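Local structure of dihydropteridine reductase (Caenorhabditis elegans, 1OOE) at residues Lys24-Leu35 with Gln40-Gly49; Ser193-His204 with Ile224-Ile233. The protein probably reduces quinonoid dihydrobiopterin to tetrahydrobiopterin with NADH or NADPH, working as a homodimer of the short-chain dehydrogenase/reductase family. One frame throughout, in Å; residues are numbered along the deposited sequence. Where two conformers were deposited one is given.

Contact 1: residues Lys24-Leu35 with Gln40-Gly49; sequences KKNGYTVLNIDL and QADSNILVDG
Strands 28-34 and 43-46 form the outer parallel pair of the Rossmann-type sheet, where Leu31, Asn32, Ile33 and Asp34 lie level with Ser43, Asn44, Ile45 and Leu46. Through its backbone N and O Asn32 bonds twice to strand 43-46: its N donates to Ser43 O at 2.9 Å, and its O receives Ile45 N at 2.7 Å. Its side chain adds a third link. With CG anti to the backbone N (chi1 167°), ND2 donates a hydrogen bond to Asn44 OD1 at 3.0 Å, almost end-on to that C=O and close to the Asn32 amide plane, while the two amide planes stand 77° apart. Asn44 OD1 is also held by Asn38 N of the connecting loop. At the entry to the pair, Asp42 mimics a strand partner: Val30 N meets its OD1 at 3.1 Å from above the carboxylate plane, and Asp42 N returns a bond to Val30 O. Beyond it, in one of its two conformers, the extended chain of Lys24 brings NZ onto a lone pair of Gln40 O at 2.9 Å, and a water bridges NZ to Gln40 OE1. On the face of Leu31 and Ser43, Ile33 and Ile45 run side by side, CG1 of the former 3.6 Å from CB of the latter; Ile33 CG2 then meets Val47 CG2, near helix 53-68. Backbone bonds thus set the strand spacing; the Asn32-Asn44 amide link and the Lys24-Gln40 bond add side-chain grip, and in that conformer Gln40 O would help to stabilise the ammonium charge.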
# COMPACT_ATOMS: atom_id res chain seq x y z
N LYS A 24 4.51 -6.55 -31.24
CA LYS A 24 5.58 -6.76 -32.21
C LYS A 24 4.96 -7.17 -33.54
O LYS A 24 5.35 -6.67 -34.60
CB LYS A 24 6.53 -7.85 -31.71
CG LYS A 24 7.77 -8.04 -32.55
CD LYS A 24 8.61 -9.20 -32.01
CE LYS A 24 9.87 -9.40 -32.82
NZ LYS A 24 10.67 -10.56 -32.34
N LYS A 25 4.00 -8.09 -33.49
CA LYS A 25 3.33 -8.56 -34.69
C LYS A 25 2.60 -7.41 -35.38
O LYS A 25 2.40 -7.43 -36.60
CB LYS A 25 2.34 -9.68 -34.36
CG LYS A 25 1.55 -10.19 -35.56
CD LYS A 25 0.52 -11.24 -35.16
CE LYS A 25 1.18 -12.49 -34.61
NZ LYS A 25 2.11 -13.12 -35.60
N ASN A 26 2.20 -6.42 -34.59
CA ASN A 26 1.48 -5.27 -35.12
C ASN A 26 2.34 -4.06 -35.45
O ASN A 26 1.87 -2.92 -35.44
CB ASN A 26 0.35 -4.89 -34.16
CG ASN A 26 -0.87 -5.77 -34.32
OD1 ASN A 26 -1.69 -5.56 -35.22
ND2 ASN A 26 -0.99 -6.78 -33.46
N GLY A 27 3.62 -4.31 -35.72
CA GLY A 27 4.53 -3.24 -36.11
C GLY A 27 5.19 -2.35 -35.08
O GLY A 27 5.82 -1.35 -35.45
N TYR A 28 5.05 -2.67 -33.79
CA TYR A 28 5.67 -1.83 -32.76
C TYR A 28 7.05 -2.32 -32.34
O TYR A 28 7.37 -3.50 -32.46
CB TYR A 28 4.79 -1.77 -31.51
CG TYR A 28 3.55 -0.93 -31.63
CD1 TYR A 28 2.42 -1.41 -32.30
CD2 TYR A 28 3.50 0.35 -31.08
CE1 TYR A 28 1.27 -0.63 -32.41
CE2 TYR A 28 2.35 1.14 -31.19
CZ TYR A 28 1.25 0.64 -31.86
OH TYR A 28 0.11 1.41 -31.97
N THR A 29 7.87 -1.39 -31.87
CA THR A 29 9.20 -1.71 -31.35
C THR A 29 8.87 -1.95 -29.89
O THR A 29 8.15 -1.16 -29.28
CB THR A 29 10.15 -0.50 -31.44
OG1 THR A 29 10.35 -0.15 -32.82
CG2 THR A 29 11.50 -0.84 -30.81
N VAL A 30 9.38 -3.03 -29.31
CA VAL A 30 9.07 -3.34 -27.92
C VAL A 30 10.26 -3.45 -26.98
O VAL A 30 11.23 -4.16 -27.25
CB VAL A 30 8.24 -4.64 -27.82
CG1 VAL A 30 7.78 -4.86 -26.38
CG2 VAL A 30 7.06 -4.59 -28.77
N LEU A 31 10.18 -2.73 -25.87
CA LEU A 31 11.23 -2.76 -24.87
C LEU A 31 10.73 -3.59 -23.69
O LEU A 31 9.65 -3.33 -23.16
CB LEU A 31 11.57 -1.35 -24.39
CG LEU A 31 12.20 -0.38 -25.39
CD1 LEU A 31 11.16 0.09 -26.40
CD2 LEU A 31 12.77 0.82 -24.63
N ASN A 32 11.52 -4.59 -23.30
CA ASN A 32 11.16 -5.45 -22.18
C ASN A 32 11.96 -5.09 -20.93
O ASN A 32 13.16 -4.85 -21.00
CB ASN A 32 11.42 -6.92 -22.51
CG ASN A 32 11.37 -7.82 -21.28
OD1 ASN A 32 10.32 -7.98 -20.66
ND2 ASN A 32 12.52 -8.38 -20.91
N ILE A 33 11.27 -5.04 -19.79
CA ILE A 33 11.92 -4.75 -18.52
C ILE A 33 11.57 -5.94 -17.62
O ILE A 33 10.40 -6.16 -17.31
CB ILE A 33 11.37 -3.46 -17.87
CG1 ILE A 33 11.67 -2.25 -18.76
CG2 ILE A 33 11.99 -3.27 -16.49
CD1 ILE A 33 11.12 -0.94 -18.21
N ASP A 34 12.58 -6.71 -17.23
CA ASP A 34 12.34 -7.86 -16.37
C ASP A 34 13.63 -8.35 -15.75
O ASP A 34 14.70 -7.79 -15.98
CB ASP A 34 11.68 -8.99 -17.17
CG ASP A 34 10.67 -9.78 -16.35
OD1 ASP A 34 10.97 -10.11 -15.18
OD2 ASP A 34 9.57 -10.07 -16.86
N LEU A 35 13.53 -9.42 -14.96
CA LEU A 35 14.68 -10.00 -14.29
C LEU A 35 15.63 -10.72 -15.25
O LEU A 35 16.77 -11.02 -14.90
CB LEU A 35 14.19 -10.97 -13.21
CG LEU A 35 13.34 -10.32 -12.11
CD1 LEU A 35 12.69 -11.40 -11.25
CD2 LEU A 35 14.21 -9.41 -11.26
N GLN A 40 13.01 -11.91 -27.82
CA GLN A 40 12.10 -11.48 -28.89
C GLN A 40 11.93 -9.96 -28.88
O GLN A 40 11.45 -9.38 -29.86
CB GLN A 40 10.74 -12.16 -28.74
CG GLN A 40 10.79 -13.68 -28.88
CD GLN A 40 11.47 -14.11 -30.17
OE1 GLN A 40 11.01 -13.79 -31.27
NE2 GLN A 40 12.57 -14.85 -30.04
N ALA A 41 12.33 -9.32 -27.79
CA ALA A 41 12.21 -7.87 -27.66
C ALA A 41 13.30 -7.14 -28.44
O ALA A 41 14.38 -7.69 -28.67
CB ALA A 41 12.28 -7.48 -26.19
N ASP A 42 13.02 -5.90 -28.83
CA ASP A 42 13.99 -5.09 -29.57
C ASP A 42 15.05 -4.55 -28.62
O ASP A 42 16.20 -4.32 -29.02
CB ASP A 42 13.31 -3.93 -30.29
CG ASP A 42 12.35 -4.40 -31.37
OD1 ASP A 42 11.20 -4.77 -31.04
OD2 ASP A 42 12.75 -4.41 -32.55
N SER A 43 14.66 -4.34 -27.38
CA SER A 43 15.55 -3.84 -26.34
C SER A 43 15.19 -4.51 -25.02
O SER A 43 14.02 -4.72 -24.72
CB SER A 43 15.43 -2.33 -26.19
OG SER A 43 16.09 -1.66 -27.24
N ASN A 44 16.21 -4.84 -24.24
CA ASN A 44 16.01 -5.48 -22.95
C ASN A 44 16.64 -4.67 -21.83
O ASN A 44 17.83 -4.34 -21.87
CB ASN A 44 16.59 -6.90 -22.96
CG ASN A 44 15.64 -7.91 -23.58
OD1 ASN A 44 14.60 -8.23 -23.00
ND2 ASN A 44 15.99 -8.40 -24.76
N ILE A 45 15.83 -4.35 -20.83
CA ILE A 45 16.27 -3.60 -19.66
C ILE A 45 16.38 -4.64 -18.55
O ILE A 45 15.39 -5.28 -18.20
CB ILE A 45 15.22 -2.53 -19.26
CG1 ILE A 45 14.93 -1.60 -20.45
CG2 ILE A 45 15.71 -1.75 -18.06
CD1 ILE A 45 16.15 -0.89 -21.00
N LEU A 46 17.58 -4.80 -18.01
CA LEU A 46 17.82 -5.80 -16.97
C LEU A 46 17.59 -5.30 -15.55
O LEU A 46 18.17 -4.30 -15.13
CB LEU A 46 19.25 -6.34 -17.09
CG LEU A 46 19.63 -7.45 -16.11
CD1 LEU A 46 18.75 -8.67 -16.36
CD2 LEU A 46 21.10 -7.81 -16.28
N VAL A 47 16.76 -6.03 -14.81
CA VAL A 47 16.45 -5.68 -13.44
C VAL A 47 17.17 -6.63 -12.48
O VAL A 47 17.07 -7.85 -12.62
CB VAL A 47 14.94 -5.77 -13.16
CG1 VAL A 47 14.65 -5.35 -11.73
CG2 VAL A 47 14.18 -4.89 -14.14
N ASP A 48 17.91 -6.06 -11.53
CA ASP A 48 18.64 -6.85 -10.54
C ASP A 48 17.76 -6.96 -9.30
O ASP A 48 17.62 -6.00 -8.54
CB ASP A 48 19.95 -6.16 -10.18
CG ASP A 48 20.84 -7.02 -9.30
OD1 ASP A 48 20.31 -7.82 -8.51
OD2 ASP A 48 22.08 -6.88 -9.39
N GLY A 49 17.17 -8.13 -9.09
CA GLY A 49 16.30 -8.34 -7.95
C GLY A 49 16.93 -8.16 -6.59
O GLY A 49 16.21 -8.01 -5.59
O HOH W 1 8.80 -12.72 -31.92
O HOH W 2 9.80 -5.07 -33.40
O HOH W 3 18.38 -10.11 -12.89

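Contact 2: residues Ser193-His204 with Ile224-Ile233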
# COMPACT_ATOMS: atom_id res chain seq x y z
N SER A 193 -14.89 -21.91 -19.92
CA SER A 193 -15.88 -20.97 -20.44
C SER A 193 -15.91 -19.71 -19.58
O SER A 193 -16.60 -18.74 -19.89
CB SER A 193 -17.27 -21.61 -20.47
OG SER A 193 -17.75 -21.85 -19.16
N SER A 194 -15.15 -19.73 -18.48
CA SER A 194 -15.09 -18.58 -17.58
C SER A 194 -13.66 -18.05 -17.46
O SER A 194 -13.37 -17.24 -16.59
CB SER A 194 -15.62 -18.97 -16.20
OG SER A 194 -14.85 -20.02 -15.64
N TRP A 195 -12.79 -18.52 -18.34
CA TRP A 195 -11.39 -18.10 -18.35
C TRP A 195 -11.15 -17.03 -19.42
O TRP A 195 -11.55 -17.21 -20.57
CB TRP A 195 -10.49 -19.31 -18.63
CG TRP A 195 -10.34 -20.23 -17.46
CD1 TRP A 195 -11.21 -20.40 -16.41
CD2 TRP A 195 -9.24 -21.12 -17.21
NE1 TRP A 195 -10.71 -21.32 -15.53
CE2 TRP A 195 -9.51 -21.79 -15.99
CE3 TRP A 195 -8.06 -21.42 -17.90
CZ2 TRP A 195 -8.63 -22.73 -15.45
CZ3 TRP A 195 -7.19 -22.35 -17.36
CH2 TRP A 195 -7.48 -23.00 -16.14
N THR A 196 -10.50 -15.94 -19.04
CA THR A 196 -10.22 -14.87 -19.99
C THR A 196 -8.97 -15.17 -20.82
O THR A 196 -7.90 -15.45 -20.28
CB THR A 196 -9.99 -13.51 -19.27
OG1 THR A 196 -11.13 -13.19 -18.46
CG2 THR A 196 -9.78 -12.39 -20.29
N PRO A 197 -9.09 -15.13 -22.16
CA PRO A 197 -7.95 -15.40 -23.04
C PRO A 197 -6.98 -14.23 -22.94
O PRO A 197 -7.41 -13.08 -22.79
CB PRO A 197 -8.59 -15.47 -24.43
CG PRO A 197 -9.99 -15.88 -24.15
CD PRO A 197 -10.34 -15.06 -22.94
N LEU A 198 -5.69 -14.51 -23.01
CA LEU A 198 -4.70 -13.44 -22.91
C LEU A 198 -4.87 -12.45 -24.07
O LEU A 198 -4.63 -11.25 -23.91
CB LEU A 198 -3.28 -14.02 -22.91
CG LEU A 198 -2.95 -15.04 -21.81
CD1 LEU A 198 -1.49 -15.43 -21.89
CD2 LEU A 198 -3.27 -14.45 -20.44
N SER A 199 -5.30 -12.95 -25.22
CA SER A 199 -5.49 -12.11 -26.40
C SER A 199 -6.54 -11.02 -26.18
O SER A 199 -6.49 -9.97 -26.82
CB SER A 199 -5.90 -12.97 -27.61
OG SER A 199 -7.15 -13.60 -27.41
N PHE A 200 -7.49 -11.26 -25.28
CA PHE A 200 -8.52 -10.27 -24.99
C PHE A 200 -7.84 -9.02 -24.44
O PHE A 200 -8.21 -7.90 -24.79
CB PHE A 200 -9.50 -10.81 -23.95
CG PHE A 200 -10.67 -9.89 -23.68
CD1 PHE A 200 -11.69 -9.74 -24.62
CD2 PHE A 200 -10.76 -9.19 -22.49
CE1 PHE A 200 -12.78 -8.91 -24.37
CE2 PHE A 200 -11.85 -8.35 -22.22
CZ PHE A 200 -12.86 -8.21 -23.17
N ILE A 201 -6.84 -9.24 -23.59
CA ILE A 201 -6.09 -8.15 -22.98
C ILE A 201 -5.18 -7.46 -23.99
O ILE A 201 -5.18 -6.23 -24.09
CB ILE A 201 -5.23 -8.67 -21.79
CG1 ILE A 201 -6.13 -9.34 -20.75
CG2 ILE A 201 -4.45 -7.52 -21.17
CD1 ILE A 201 -7.16 -8.42 -20.14
N SER A 202 -4.40 -8.24 -24.73
CA SER A 202 -3.49 -7.67 -25.72
C SER A 202 -4.26 -6.83 -26.74
O SER A 202 -3.83 -5.74 -27.11
CB SER A 202 -2.72 -8.78 -26.45
OG SER A 202 -1.95 -9.54 -25.54
N GLU A 203 -5.40 -7.35 -27.18
CA GLU A 203 -6.24 -6.65 -28.14
C GLU A 203 -6.74 -5.32 -27.59
O GLU A 203 -6.73 -4.31 -28.29
CB GLU A 203 -7.41 -7.54 -28.56
CG GLU A 203 -7.05 -8.57 -29.62
CD GLU A 203 -8.09 -9.66 -29.77
OE1 GLU A 203 -9.29 -9.37 -29.58
OE2 GLU A 203 -7.70 -10.81 -30.07
N HIS A 204 -7.17 -5.31 -26.33
CA HIS A 204 -7.65 -4.06 -25.76
C HIS A 204 -6.53 -3.06 -25.55
O HIS A 204 -6.73 -1.85 -25.72
CB HIS A 204 -8.41 -4.30 -24.45
CG HIS A 204 -9.84 -4.70 -24.67
ND1 HIS A 204 -10.21 -5.95 -25.13
CD2 HIS A 204 -10.99 -3.99 -24.55
CE1 HIS A 204 -11.52 -5.99 -25.27
NE2 HIS A 204 -12.02 -4.82 -24.93
N ILE A 224 -12.26 -7.66 -15.10
CA ILE A 224 -12.48 -8.42 -16.31
C ILE A 224 -12.96 -9.83 -16.01
O ILE A 224 -12.29 -10.59 -15.32
CB ILE A 224 -11.20 -8.47 -17.15
CG1 ILE A 224 -10.74 -7.04 -17.45
CG2 ILE A 224 -11.44 -9.24 -18.45
CD1 ILE A 224 -9.44 -6.94 -18.21
N THR A 225 -14.14 -10.15 -16.53
CA THR A 225 -14.75 -11.46 -16.31
C THR A 225 -15.14 -12.14 -17.62
O THR A 225 -15.35 -11.48 -18.65
CB THR A 225 -16.01 -11.33 -15.43
OG1 THR A 225 -16.93 -10.41 -16.04
CG2 THR A 225 -15.64 -10.82 -14.04
N THR A 226 -15.24 -13.46 -17.58
CA THR A 226 -15.62 -14.24 -18.75
C THR A 226 -16.68 -15.25 -18.34
O THR A 226 -16.52 -15.96 -17.35
CB THR A 226 -14.41 -14.98 -19.35
OG1 THR A 226 -13.38 -14.04 -19.67
CG2 THR A 226 -14.81 -15.72 -20.63
N GLU A 227 -17.78 -15.30 -19.09
CA GLU A 227 -18.87 -16.23 -18.80
C GLU A 227 -19.46 -16.69 -20.13
O GLU A 227 -19.75 -15.87 -21.00
CB GLU A 227 -19.95 -15.54 -17.97
CG GLU A 227 -21.11 -16.46 -17.60
CD GLU A 227 -22.20 -15.75 -16.84
OE1 GLU A 227 -21.91 -15.20 -15.75
OE2 GLU A 227 -23.35 -15.72 -17.33
N ASN A 228 -19.63 -18.00 -20.28
CA ASN A 228 -20.17 -18.56 -21.51
C ASN A 228 -19.28 -18.20 -22.70
O ASN A 228 -19.76 -18.04 -23.82
CB ASN A 228 -21.59 -18.05 -21.76
CG ASN A 228 -22.61 -18.67 -20.82
OD1 ASN A 228 -22.52 -18.52 -19.60
ND2 ASN A 228 -23.57 -19.38 -21.39
N GLY A 229 -17.98 -18.07 -22.44
CA GLY A 229 -17.03 -17.76 -23.49
C GLY A 229 -16.91 -16.29 -23.88
O GLY A 229 -16.08 -15.93 -24.71
N THR A 230 -17.74 -15.44 -23.28
CA THR A 230 -17.70 -14.02 -23.60
C THR A 230 -17.05 -13.21 -22.48
O THR A 230 -17.41 -13.34 -21.32
CB THR A 230 -19.13 -13.48 -23.85
OG1 THR A 230 -19.76 -14.27 -24.87
CG2 THR A 230 -19.08 -12.03 -24.31
N SER A 231 -16.09 -12.36 -22.84
CA SER A 231 -15.40 -11.54 -21.85
C SER A 231 -16.02 -10.15 -21.72
O SER A 231 -16.47 -9.57 -22.71
CB SER A 231 -13.91 -11.41 -22.20
OG SER A 231 -13.26 -12.67 -22.13
N THR A 232 -16.02 -9.63 -20.50
CA THR A 232 -16.59 -8.31 -20.23
C THR A 232 -15.67 -7.50 -19.32
O THR A 232 -15.03 -8.04 -18.42
CB THR A 232 -17.96 -8.45 -19.54
OG1 THR A 232 -18.85 -9.21 -20.37
CG2 THR A 232 -18.57 -7.08 -19.28
N ILE A 233 -15.61 -6.19 -19.57
CA ILE A 233 -14.79 -5.28 -18.77
C ILE A 233 -15.76 -4.33 -18.05
O ILE A 233 -16.50 -3.59 -18.69
CB ILE A 233 -13.84 -4.45 -19.65
CG1 ILE A 233 -12.91 -5.38 -20.43
CG2 ILE A 233 -13.02 -3.48 -18.78
CD1 ILE A 233 -11.97 -4.66 -21.37
O HOH W 4 -18.76 -19.91 -17.79
O HOH W 5 -13.81 -14.94 -15.43
O HOH W 6 -11.57 -13.22 -15.79
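Ser231 CB is the bump that fits the broad side of Phe200: it sits over the ring centre, 3.4 Å from the centroid. The ring reaches the hairpin because CG stands anti to the backbone N (chi1 -175°). Ile233 CG1 fills in at the ring edge, 3.6 Å from CE2, and Ile224 CG2 comes up obliquely. The opposite face of Phe200 is covered by His204 CE1, placed off-centre. His204 in turn offers a face to Ile233 CD1, 3.7 Å from its centroid, while its ND1 bonds to Phe200 O and so steadies the imidazole. Deeper in, Ile201 CD1, in one of two conformers, lies toward Ile224 CD1. Past the ring the packing turns polar: Thr226 OG1 bonds to Thr196 OG1 at 2.7 Å and to Ser231 OG at 2.8 Å, joining the loop to both strands. At the far end Ser193 O lies against the hairpin turn and accepts from Gly229 N at 3.0 Å, on a lone pair. This is a helix and its lead-in loop packed across a beta-hairpin with a type I' turn, by which antiparallel strand 230-235 is added at one edge of the Rossmann-type sheet within the chain.

In the fold
Contacts 1 and 2 mark the two ends of one sheet: within the chain, strand 43-46 is outermost at one side and strand 230-235 at the other, with the parallel core between them. Their centres lie 25 Å apart, and their nearest atoms, about 7 Å apart, do not touch. Helix 14-25 borders both: its last residues are in contact 1, and Leu198 and Ser202 of contact 2 pack on Ala18, Ile19 and Phe22; Tyr28 meets Leu206 of helix 198-210. On the side of contact 1, Asp34 OD2 receives Lys12 N of the glycine-rich turn, consistent with a dinucleotide site. In contact 2, the side chain of His204 lies about 4 Å from a bound MES, probably a crystallisation molecule.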